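Local coordinates for protein trigger factor (Thermotoga maritima, PDB 2NSA) that probably acts as a ribosome-associated chaperone that keeps newly made proteins open for folding or export, seen here as its C-terminal chaperone domain, at residues A[46-49]-A[50-54]; A[64-67]-A[68-72]; A[115-118]-A[119-123]; A[150-153]-A[154-158]. All coordinates share one frame; numbering follows the deposited sequence.

Contact 1 of 4, residues A[46-49]-A[50-54]; sequences SDRT and LEILV
From E51 N to D47 O (2.9 Å), I52 N to R48 O and L53 N to T49 O the backbone runs as regular i to i+4 hydrogen bonds, preceded by a weak one from L50 N to S46 O (3.4 Å). These are the first two turns of helix 47-64, with S46 at the N-cap position, in the C-terminal chaperone domain of trigger factor. The serine OG lies 2.9 Å from T49 N and equally near T49 OG1. The main side-chain pairing is an i to i+3 salt bridge between R48 and E51. R48 CG lies opposite its own backbone N, beside the carbonyl carbon (chi1 -178°), and the chain then bends at chi2 (54°), bringing the guanidinium over I52. E51 OE1 meets the guanidinium at its edge, near its plane, although the guanidinium and carboxylate planes stand 82° apart; the donor is somewhat out of the carboxylate plane. I52, one residue on, slides CG1 over the centre of one guanidinium face, 3.7 Å from R48 CZ. The arginine is thus held at its edge by charge and on one face by aliphatic packing. Elsewhere on these turns L50 and L53 face helix 77-105, meeting K85, I88 and I92. The salt bridge itself runs from R48 NH1 to the anti side of E51 OE1, 2.9 Å away.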
loop_
_atom_site.group_PDB
_atom_site.type_symbol
_atom_site.label_atom_id
_atom_site.label_comp_id
_atom_site.label_asym_id
_atom_site.label_seq_id
_atom_site.Cartn_x
_atom_site.Cartn_y
_atom_site.Cartn_z
ATOM N N SER A 46 -20.349 6.570 -1.296
ATOM C CA SER A 46 -21.395 6.580 -0.275
ATOM C C SER A 46 -20.932 6.023 1.061
ATOM O O SER A 46 -20.046 5.166 1.122
ATOM C CB SER A 46 -22.617 5.780 -0.746
ATOM O OG SER A 46 -22.395 4.377 -0.661
ATOM N N ASP A 47 -21.530 6.525 2.136
ATOM C CA ASP A 47 -21.204 6.028 3.462
ATOM C C ASP A 47 -21.645 4.571 3.509
ATOM O O ASP A 47 -21.009 3.740 4.163
ATOM C CB ASP A 47 -21.942 6.818 4.548
ATOM C CG ASP A 47 -21.495 8.264 4.627
ATOM O OD1 ASP A 47 -20.290 8.535 4.436
ATOM O OD2 ASP A 47 -22.350 9.139 4.899
ATOM N N ARG A 48 -22.729 4.251 2.805
ATOM C CA ARG A 48 -23.216 2.881 2.796
ATOM C C ARG A 48 -22.149 1.927 2.256
ATOM O O ARG A 48 -21.933 0.846 2.814
ATOM C CB ARG A 48 -24.507 2.755 1.975
ATOM C CG ARG A 48 -25.100 1.341 1.957
ATOM C CD ARG A 48 -25.324 0.782 3.360
ATOM N NE ARG A 48 -25.617 -0.652 3.323
ATOM C CZ ARG A 48 -25.345 -1.497 4.314
ATOM N NH1 ARG A 48 -24.774 -1.056 5.428
ATOM N NH2 ARG A 48 -25.625 -2.786 4.178
ATOM N N THR A 49 -21.469 2.320 1.181
ATOM C CA THR A 49 -20.426 1.466 0.616
ATOM C C THR A 49 -19.349 1.201 1.665
ATOM O O THR A 49 -18.862 0.072 1.807
ATOM C CB THR A 49 -19.754 2.121 -0.609
ATOM O OG1 THR A 49 -20.717 2.258 -1.662
ATOM C CG2 THR A 49 -18.594 1.261 -1.103
ATOM N N LEU A 50 -18.978 2.245 2.395
ATOM C CA LEU A 50 -17.963 2.115 3.435
ATOM C C LEU A 50 -18.452 1.202 4.563
ATOM O O LEU A 50 -17.679 0.393 5.082
ATOM C CB LEU A 50 -17.574 3.500 3.964
ATOM C CG LEU A 50 -16.922 4.387 2.887
ATOM C CD1 LEU A 50 -16.600 5.768 3.453
ATOM C CD2 LEU A 50 -15.653 3.725 2.377
ATOM N N GLU A 51 -19.725 1.317 4.944
ATOM C CA GLU A 51 -20.259 0.446 5.995
ATOM C C GLU A 51 -20.122 -1.004 5.553
ATOM O O GLU A 51 -19.750 -1.873 6.338
ATOM C CB GLU A 51 -21.742 0.725 6.262
ATOM C CG GLU A 51 -22.028 2.102 6.787
ATOM C CD GLU A 51 -23.499 2.320 7.074
ATOM O OE1 GLU A 51 -24.346 1.659 6.429
ATOM O OE2 GLU A 51 -23.811 3.168 7.940
ATOM N N ILE A 52 -20.428 -1.261 4.283
ATOM C CA ILE A 52 -20.337 -2.616 3.747
ATOM C C ILE A 52 -18.897 -3.124 3.771
ATOM O O ILE A 52 -18.650 -4.285 4.119
ATOM C CB ILE A 52 -20.878 -2.683 2.298
ATOM C CG1 ILE A 52 -22.379 -2.360 2.292
ATOM C CG2 ILE A 52 -20.664 -4.076 1.719
ATOM C CD1 ILE A 52 -22.955 -2.184 0.903
ATOM N N LEU A 53 -17.946 -2.264 3.411
ATOM C CA LEU A 53 -16.542 -2.666 3.400
ATOM C C LEU A 53 -16.048 -2.948 4.816
ATOM O O LEU A 53 -15.248 -3.861 5.037
ATOM C CB LEU A 53 -15.676 -1.586 2.736
ATOM C CG LEU A 53 -16.029 -1.364 1.263
ATOM C CD1 LEU A 53 -15.082 -0.343 0.657
ATOM C CD2 LEU A 53 -15.938 -2.686 0.507
ATOM N N VAL A 54 -16.534 -2.164 5.771
ATOM C CA VAL A 54 -16.155 -2.352 7.167
ATOM C C VAL A 54 -16.660 -3.728 7.623
ATOM O O VAL A 54 -15.933 -4.474 8.281
ATOM C CB VAL A 54 -16.744 -1.225 8.055
ATOM C CG1 VAL A 54 -16.596 -1.575 9.539
ATOM C CG2 VAL A 54 -16.028 0.085 7.758
#

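Contact 2 of 4, residues A[64-67]-A[68-72]; sequences EGRY and EQIVS. With SO4 (sulfate ion), chain B.
Y67 lays one ring face against V71, four residues on: V71 CB sits 4.2 Å from the centroid of the Y67 ring, 23° off the ring normal and displaced toward the rim, a CH-pi contact. The tyrosine CG is anti to the backbone N (chi1 -178°), which puts it beside the carbonyl carbon and the ring alongside V71. V71 CG2 continues the contact to the phenol, 3.7 Å from Y67 OH. R66 occupies the N-cap position of the short helix 67-72, just after G65, which leaves the helical backbone angles with a positive phi. Its guanidinium turns back to E64 and grips it side-on, NE and NH2 both giving hydrogen bonds to the single oxygen E64 OE1 at 3.0 Å, in a salt bridge. I70 CD1 approaches the third guanidinium nitrogen, R66 NH1, at 3.9 Å, and I70 CG1 lies against R66 O. The backbone adds I70 N to R66 O and V71 N to Y67 O (2.8 Å). Y67, I70 and V71 all touch F80 of helix 77-105, and helix 47-64 is touched through I58, L61 and K62. A sulfate, probably from the crystallisation liquor, takes hydrogen bonds from Y67 N (to O1, 2.9 Å) and E68 N (to O2, 2.8 Å). First-turn amides pointing out of a helix N-terminus would be expected to attract an anion, helped by the helix dipole.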
loop_
_atom_site.group_PDB
_atom_site.type_symbol
_atom_site.label_atom_id
_atom_site.label_comp_id
_atom_site.label_asym_id
_atom_site.label_seq_id
_atom_site.Cartn_x
_atom_site.Cartn_y
_atom_site.Cartn_z
ATOM N N GLU A 64 -10.386 -15.232 10.661
ATOM C CA GLU A 64 -8.981 -15.418 11.011
ATOM C C GLU A 64 -8.820 -15.622 12.515
ATOM O O GLU A 64 -7.752 -16.014 12.987
ATOM C CB GLU A 64 -8.159 -14.204 10.569
ATOM C CG GLU A 64 -8.370 -13.812 9.111
ATOM C CD GLU A 64 -7.489 -12.652 8.675
ATOM O OE1 GLU A 64 -7.308 -11.704 9.467
ATOM O OE2 GLU A 64 -6.992 -12.686 7.529
ATOM N N GLY A 65 -9.888 -15.357 13.264
ATOM C CA GLY A 65 -9.841 -15.519 14.706
ATOM C C GLY A 65 -9.049 -14.417 15.383
ATOM O O GLY A 65 -8.404 -14.638 16.408
ATOM N N ARG A 66 -9.107 -13.216 14.821
ATOM C CA ARG A 66 -8.368 -12.095 15.377
ATOM C C ARG A 66 -9.268 -10.924 15.736
ATOM O O ARG A 66 -8.807 -9.931 16.302
ATOM C CB ARG A 66 -7.308 -11.636 14.375
ATOM C CG ARG A 66 -6.477 -12.777 13.818
ATOM C CD ARG A 66 -5.265 -12.277 13.061
ATOM N NE ARG A 66 -5.616 -11.471 11.897
ATOM C CZ ARG A 66 -5.339 -10.176 11.775
ATOM N NH1 ARG A 66 -4.709 -9.535 12.750
ATOM N NH2 ARG A 66 -5.682 -9.525 10.673
ATOM N N TYR A 67 -10.553 -11.041 15.421
ATOM C CA TYR A 67 -11.487 -9.961 15.697
ATOM C C TYR A 67 -11.595 -9.545 17.158
ATOM O O TYR A 67 -11.315 -8.400 17.493
ATOM C CB TYR A 67 -12.889 -10.305 15.173
ATOM C CG TYR A 67 -13.890 -9.191 15.403
ATOM C CD1 TYR A 67 -13.731 -7.947 14.790
ATOM C CD2 TYR A 67 -14.966 -9.365 16.270
ATOM C CE1 TYR A 67 -14.622 -6.898 15.042
ATOM C CE2 TYR A 67 -15.860 -8.324 16.530
ATOM C CZ TYR A 67 -15.680 -7.095 15.914
ATOM O OH TYR A 67 -16.553 -6.060 16.184
ATOM N N GLU A 68 -11.988 -10.465 18.035
ATOM C CA GLU A 68 -12.157 -10.092 19.434
ATOM C C GLU A 68 -10.916 -9.480 20.077
ATOM O O GLU A 68 -11.020 -8.516 20.832
ATOM C CB GLU A 68 -12.649 -11.285 20.257
ATOM C CG GLU A 68 -13.238 -10.867 21.586
ATOM C CD GLU A 68 -13.970 -11.991 22.279
ATOM O OE1 GLU A 68 -15.065 -12.370 21.811
ATOM O OE2 GLU A 68 -13.443 -12.494 23.288
ATOM N N GLN A 69 -9.743 -10.029 19.781
ATOM C CA GLN A 69 -8.509 -9.486 20.339
ATOM C C GLN A 69 -8.347 -8.028 19.921
ATOM O O GLN A 69 -7.958 -7.177 20.723
ATOM C CB GLN A 69 -7.309 -10.301 19.854
ATOM C CG GLN A 69 -7.211 -11.686 20.476
ATOM C CD GLN A 69 -6.227 -12.583 19.750
ATOM O OE1 GLN A 69 -6.459 -12.979 18.607
ATOM N NE2 GLN A 69 -5.118 -12.905 20.409
ATOM N N ILE A 70 -8.668 -7.744 18.662
ATOM C CA ILE A 70 -8.554 -6.398 18.128
ATOM C C ILE A 70 -9.634 -5.446 18.639
ATOM O O ILE A 70 -9.328 -4.361 19.134
ATOM C CB ILE A 70 -8.602 -6.413 16.582
ATOM C CG1 ILE A 70 -7.427 -7.230 16.037
ATOM C CG2 ILE A 70 -8.548 -4.985 16.039
ATOM C CD1 ILE A 70 -7.442 -7.403 14.531
ATOM N N VAL A 71 -10.898 -5.839 18.528
ATOM C CA VAL A 71 -11.964 -4.951 18.975
ATOM C C VAL A 71 -11.893 -4.690 20.475
ATOM O O VAL A 71 -12.251 -3.606 20.938
ATOM C CB VAL A 71 -13.360 -5.502 18.604
ATOM C CG1 VAL A 71 -13.744 -6.662 19.526
ATOM C CG2 VAL A 71 -14.381 -4.377 18.677
ATOM N N SER A 72 -11.412 -5.675 21.226
ATOM C CA SER A 72 -11.286 -5.541 22.678
ATOM C C SER A 72 -10.347 -4.407 23.086
ATOM O O SER A 72 -10.498 -3.830 24.166
ATOM C CB SER A 72 -10.786 -6.851 23.294
ATOM O OG SER A 72 -11.762 -7.869 23.176
HETATM S S SO4 B . -12.665 -14.147 16.624
HETATM O O1 SO4 B . -12.088 -13.554 15.401
HETATM O O2 SO4 B . -12.756 -13.117 17.673
HETATM O O3 SO4 B . -11.809 -15.255 17.093
HETATM O O4 SO4 B . -14.011 -14.673 16.322
#

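Contact 3 of 4, residues A[115-118]-A[119-123]; sequences EKEA and EELAP
Helix 111-125 of the C-terminal chaperone domain is rich in glutamate here, and E117 and E120, three residues apart, bring their carboxylates together. E117 OE2 and E120 OE1 stand 2.9 Å apart, two acceptors of like charge, with the carboxylate planes turned 44° from each other. The bend of E117 at chi2 (68°) swings its end round toward the next turn, whereas E120 reaches out extended beyond CG. A water lies 2.6 Å from E117 OE1 and 2.7 Å from E120 OE1, within hydrogen-bonding distance of both; it has more acceptors in reach than protons, so it may not donate to both at once. The closeness of the carboxylates would be expected to raise the pKa of one or both acids. A sulfate, probably from the crystallisation liquor, also lies near the E117 side chain.

On another side of the helix E119 CG lies 3.0 Å from E115 O, and the extended chain carries OE2 to a salt bridge with K133 of helix 129-138. A118 and A122 are buried against that helix, A118 on K133 and V136, A122 on A132. L121 packs on L146 of helix 140-160, with its CG 3.5 Å from E117 O. Four backbone bonds, E119 N to E115 O through A122 N to A118 O, make the turn; the last has the most bent N-H angle, 137°. Beyond it the helix is kinked at P123, whose N lacks a bond to the turn before, as is typical of a proline inside an alpha helix.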
loop_
_atom_site.group_PDB
_atom_site.type_symbol
_atom_site.label_atom_id
_atom_site.label_comp_id
_atom_site.label_asym_id
_atom_site.label_seq_id
_atom_site.Cartn_x
_atom_site.Cartn_y
_atom_site.Cartn_z
ATOM N N GLU A 115 7.235 -12.986 -13.095
ATOM C CA GLU A 115 7.973 -14.227 -12.926
ATOM C C GLU A 115 9.096 -14.084 -11.906
ATOM O O GLU A 115 9.271 -14.948 -11.051
ATOM C CB GLU A 115 8.541 -14.678 -14.269
ATOM C CG GLU A 115 7.509 -15.300 -15.185
ATOM C CD GLU A 115 8.025 -15.475 -16.594
ATOM O OE1 GLU A 115 9.221 -15.802 -16.747
ATOM O OE2 GLU A 115 7.236 -15.293 -17.546
ATOM N N LYS A 116 9.853 -12.994 -11.998
ATOM C CA LYS A 116 10.952 -12.748 -11.064
ATOM C C LYS A 116 10.448 -12.629 -9.632
ATOM O O LYS A 116 11.045 -13.172 -8.701
ATOM C CB LYS A 116 11.700 -11.461 -11.422
ATOM C CG LYS A 116 12.644 -11.564 -12.610
ATOM C CD LYS A 116 13.471 -10.284 -12.731
ATOM C CE LYS A 116 14.518 -10.371 -13.830
ATOM N NZ LYS A 116 15.346 -9.132 -13.894
ATOM N N GLU A 117 9.346 -11.911 -9.454
ATOM C CA GLU A 117 8.794 -11.731 -8.123
ATOM C C GLU A 117 8.301 -13.059 -7.559
ATOM O O GLU A 117 8.479 -13.348 -6.379
ATOM C CB GLU A 117 7.641 -10.729 -8.153
ATOM C CG GLU A 117 7.381 -10.101 -6.806
ATOM C CD GLU A 117 8.523 -9.205 -6.383
ATOM O OE1 GLU A 117 8.690 -8.132 -6.997
ATOM O OE2 GLU A 117 9.260 -9.578 -5.452
ATOM N N ALA A 118 7.672 -13.871 -8.403
ATOM C CA ALA A 118 7.180 -15.157 -7.945
ATOM C C ALA A 118 8.357 -16.009 -7.481
ATOM O O ALA A 118 8.254 -16.729 -6.496
ATOM C CB ALA A 118 6.417 -15.867 -9.065
ATOM N N GLU A 119 9.478 -15.924 -8.193
ATOM C CA GLU A 119 10.662 -16.695 -7.822
ATOM C C GLU A 119 11.162 -16.281 -6.443
ATOM O O GLU A 119 11.541 -17.125 -5.628
ATOM C CB GLU A 119 11.775 -16.501 -8.855
ATOM C CG GLU A 119 11.377 -16.883 -10.272
ATOM C CD GLU A 119 12.536 -16.820 -11.251
ATOM O OE1 GLU A 119 13.320 -15.850 -11.193
ATOM O OE2 GLU A 119 12.657 -17.738 -12.090
ATOM N N GLU A 120 11.148 -14.978 -6.173
ATOM C CA GLU A 120 11.612 -14.473 -4.887
ATOM C C GLU A 120 10.663 -14.817 -3.748
ATOM O O GLU A 120 11.094 -15.008 -2.613
ATOM C CB GLU A 120 11.804 -12.960 -4.958
ATOM C CG GLU A 120 12.732 -12.535 -6.074
ATOM C CD GLU A 120 12.978 -11.046 -6.088
ATOM O OE1 GLU A 120 11.993 -10.282 -6.193
ATOM O OE2 GLU A 120 14.157 -10.638 -5.995
ATOM N N LEU A 121 9.369 -14.890 -4.041
ATOM C CA LEU A 121 8.391 -15.222 -3.010
ATOM C C LEU A 121 8.358 -16.707 -2.689
ATOM O O LEU A 121 7.987 -17.099 -1.586
ATOM C CB LEU A 121 6.992 -14.792 -3.439
ATOM C CG LEU A 121 6.672 -13.299 -3.343
ATOM C CD1 LEU A 121 5.367 -13.011 -4.074
ATOM C CD2 LEU A 121 6.575 -12.893 -1.883
ATOM N N ALA A 122 8.747 -17.529 -3.657
ATOM C CA ALA A 122 8.717 -18.977 -3.491
ATOM C C ALA A 122 9.183 -19.517 -2.139
ATOM O O ALA A 122 8.438 -20.235 -1.469
ATOM C CB ALA A 122 9.504 -19.637 -4.614
ATOM N N PRO A 123 10.418 -19.180 -1.719
ATOM C CA PRO A 123 10.927 -19.669 -0.433
ATOM C C PRO A 123 10.060 -19.290 0.760
ATOM O O PRO A 123 9.955 -20.044 1.727
ATOM C CB PRO A 123 12.333 -19.071 -0.369
ATOM C CG PRO A 123 12.213 -17.827 -1.184
ATOM C CD PRO A 123 11.389 -18.274 -2.355
HETATM O O HOH W 1 11.096 -8.430 -7.888
#

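Contact 4 of 4, residues A[150-153]-A[154-158]; sequences ILKR and KVLDL
I150 lies alongside K154, both side chains pointing the same way, and its CG2 meets K154 CD at 3.6 Å. The lysine bends at chi3 (64°), which takes its NZ away to a salt bridge with E113 and a hydrogen bond to the carbonyl of S108. L151 accepts V155 N through its carbonyl (2.9 Å), while its side chain points away from the following turn and packs on I107 and on A102 of helix 77-105. K152 runs beside L156, its CG 4.0 Å from L156 CD1, so aliphatic chain lies on aliphatic chain; L156 N also bonds to K152 O at 2.9 Å. R153 crosses D157 obliquely, touching it through carbon rather than charge: R153 CD is 3.6 Å from D157 OD1, but NE stays 4.7 Å from that oxygen. The aspartate spends OD1 on a salt bridge with R30, and R153 NH1 pairs with a sulfate, probably from the crystallisation liquor, close to the like charge of R30. In the all-helical domain this stretch of helix 140-160 packs against helix 77-105 (L151, K152, V155), helix 25-36 (K152, L156) and helix 111-125 (I150).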
loop_
_atom_site.group_PDB
_atom_site.type_symbol
_atom_site.label_atom_id
_atom_site.label_comp_id
_atom_site.label_asym_id
_atom_site.label_seq_id
_atom_site.Cartn_x
_atom_site.Cartn_y
_atom_site.Cartn_z
ATOM N N ILE A 150 3.961 -5.112 -7.187
ATOM C CA ILE A 150 5.140 -4.655 -7.915
ATOM C C ILE A 150 4.985 -3.209 -8.382
ATOM O O ILE A 150 5.895 -2.393 -8.210
ATOM C CB ILE A 150 5.424 -5.547 -9.139
ATOM C CG1 ILE A 150 5.716 -6.982 -8.677
ATOM C CG2 ILE A 150 6.606 -4.979 -9.923
ATOM C CD1 ILE A 150 5.764 -7.987 -9.821
ATOM N N LEU A 151 3.829 -2.895 -8.963
ATOM C CA LEU A 151 3.552 -1.551 -9.466
ATOM C C LEU A 151 3.642 -0.507 -8.359
ATOM O O LEU A 151 4.275 0.538 -8.524
ATOM C CB LEU A 151 2.156 -1.502 -10.097
ATOM C CG LEU A 151 1.772 -0.202 -10.796
ATOM C CD1 LEU A 151 2.512 -0.135 -12.141
ATOM C CD2 LEU A 151 0.274 -0.163 -11.044
ATOM N N LYS A 152 2.991 -0.793 -7.237
ATOM C CA LYS A 152 2.978 0.100 -6.089
ATOM C C LYS A 152 4.390 0.342 -5.572
ATOM O O LYS A 152 4.758 1.482 -5.281
ATOM C CB LYS A 152 2.103 -0.512 -4.994
ATOM C CG LYS A 152 2.078 0.244 -3.690
ATOM C CD LYS A 152 1.068 -0.411 -2.758
ATOM C CE LYS A 152 0.940 0.323 -1.451
ATOM N NZ LYS A 152 0.049 -0.438 -0.528
ATOM N N ARG A 153 5.187 -0.719 -5.471
ATOM C CA ARG A 153 6.558 -0.567 -4.995
ATOM C C ARG A 153 7.364 0.326 -5.932
ATOM O O ARG A 153 8.132 1.174 -5.478
ATOM C CB ARG A 153 7.258 -1.927 -4.861
ATOM C CG ARG A 153 8.699 -1.821 -4.365
ATOM C CD ARG A 153 8.794 -1.051 -3.045
ATOM N NE ARG A 153 8.315 -1.811 -1.893
ATOM C CZ ARG A 153 8.935 -2.870 -1.378
ATOM N NH1 ARG A 153 10.069 -3.308 -1.912
ATOM N NH2 ARG A 153 8.425 -3.486 -0.317
ATOM N N LYS A 154 7.182 0.150 -7.235
ATOM C CA LYS A 154 7.921 0.962 -8.192
ATOM C C LYS A 154 7.511 2.429 -8.111
ATOM O O LYS A 154 8.358 3.317 -8.157
ATOM C CB LYS A 154 7.728 0.407 -9.605
ATOM C CG LYS A 154 8.409 -0.947 -9.762
ATOM C CD LYS A 154 7.864 -1.770 -10.909
ATOM C CE LYS A 154 8.116 -1.108 -12.234
ATOM N NZ LYS A 154 7.828 -2.043 -13.355
ATOM N N VAL A 155 6.216 2.687 -7.968
ATOM C CA VAL A 155 5.750 4.061 -7.872
ATOM C C VAL A 155 6.283 4.717 -6.600
ATOM O O VAL A 155 6.780 5.843 -6.641
ATOM C CB VAL A 155 4.205 4.135 -7.905
ATOM C CG1 VAL A 155 3.732 5.559 -7.612
ATOM C CG2 VAL A 155 3.705 3.697 -9.276
ATOM N N LEU A 156 6.199 4.018 -5.472
ATOM C CA LEU A 156 6.701 4.591 -4.224
ATOM C C LEU A 156 8.202 4.875 -4.299
ATOM O O LEU A 156 8.654 5.948 -3.893
ATOM C CB LEU A 156 6.414 3.657 -3.049
ATOM C CG LEU A 156 4.923 3.434 -2.779
ATOM C CD1 LEU A 156 4.792 2.365 -1.704
ATOM C CD2 LEU A 156 4.246 4.729 -2.349
ATOM N N ASP A 157 8.973 3.923 -4.822
ATOM C CA ASP A 157 10.422 4.106 -4.930
ATOM C C ASP A 157 10.763 5.308 -5.807
ATOM O O ASP A 157 11.645 6.099 -5.469
ATOM C CB ASP A 157 11.085 2.844 -5.479
ATOM C CG ASP A 157 11.166 1.727 -4.445
ATOM O OD1 ASP A 157 10.809 1.969 -3.276
ATOM O OD2 ASP A 157 11.593 0.612 -4.802
ATOM N N LEU A 158 10.068 5.447 -6.932
ATOM C CA LEU A 158 10.317 6.577 -7.825
ATOM C C LEU A 158 10.034 7.903 -7.127
ATOM O O LEU A 158 10.801 8.860 -7.261
ATOM C CB LEU A 158 9.456 6.467 -9.086
ATOM C CG LEU A 158 9.912 5.459 -10.140
ATOM C CD1 LEU A 158 8.805 5.256 -11.170
ATOM C CD2 LEU A 158 11.185 5.968 -10.817
#

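How the contacts relate
The four contacts follow one another along the chain in the order 1, 2, 3, 4, all inside the helical C-terminal domain. Contact 1 opens helix 47-64, and contact 2 lies where that helix gives way to helix 67-72; their centres are 20 Å apart. Contact 3, on helix 111-125, and contact 4, on helix 140-160, have centres 17 Å apart and touch directly where E117 OE1 packs against I150 CG1 (3.6 Å). Contact 1 lies across the chain's centre from both, its centre 35 Å from that of contact 3. Helices 111-125 and 140-160 thus pack together, while helix 77-105 receives side chains from contacts 1, 2 and 4 and so joins the two sides of the chaperone domain.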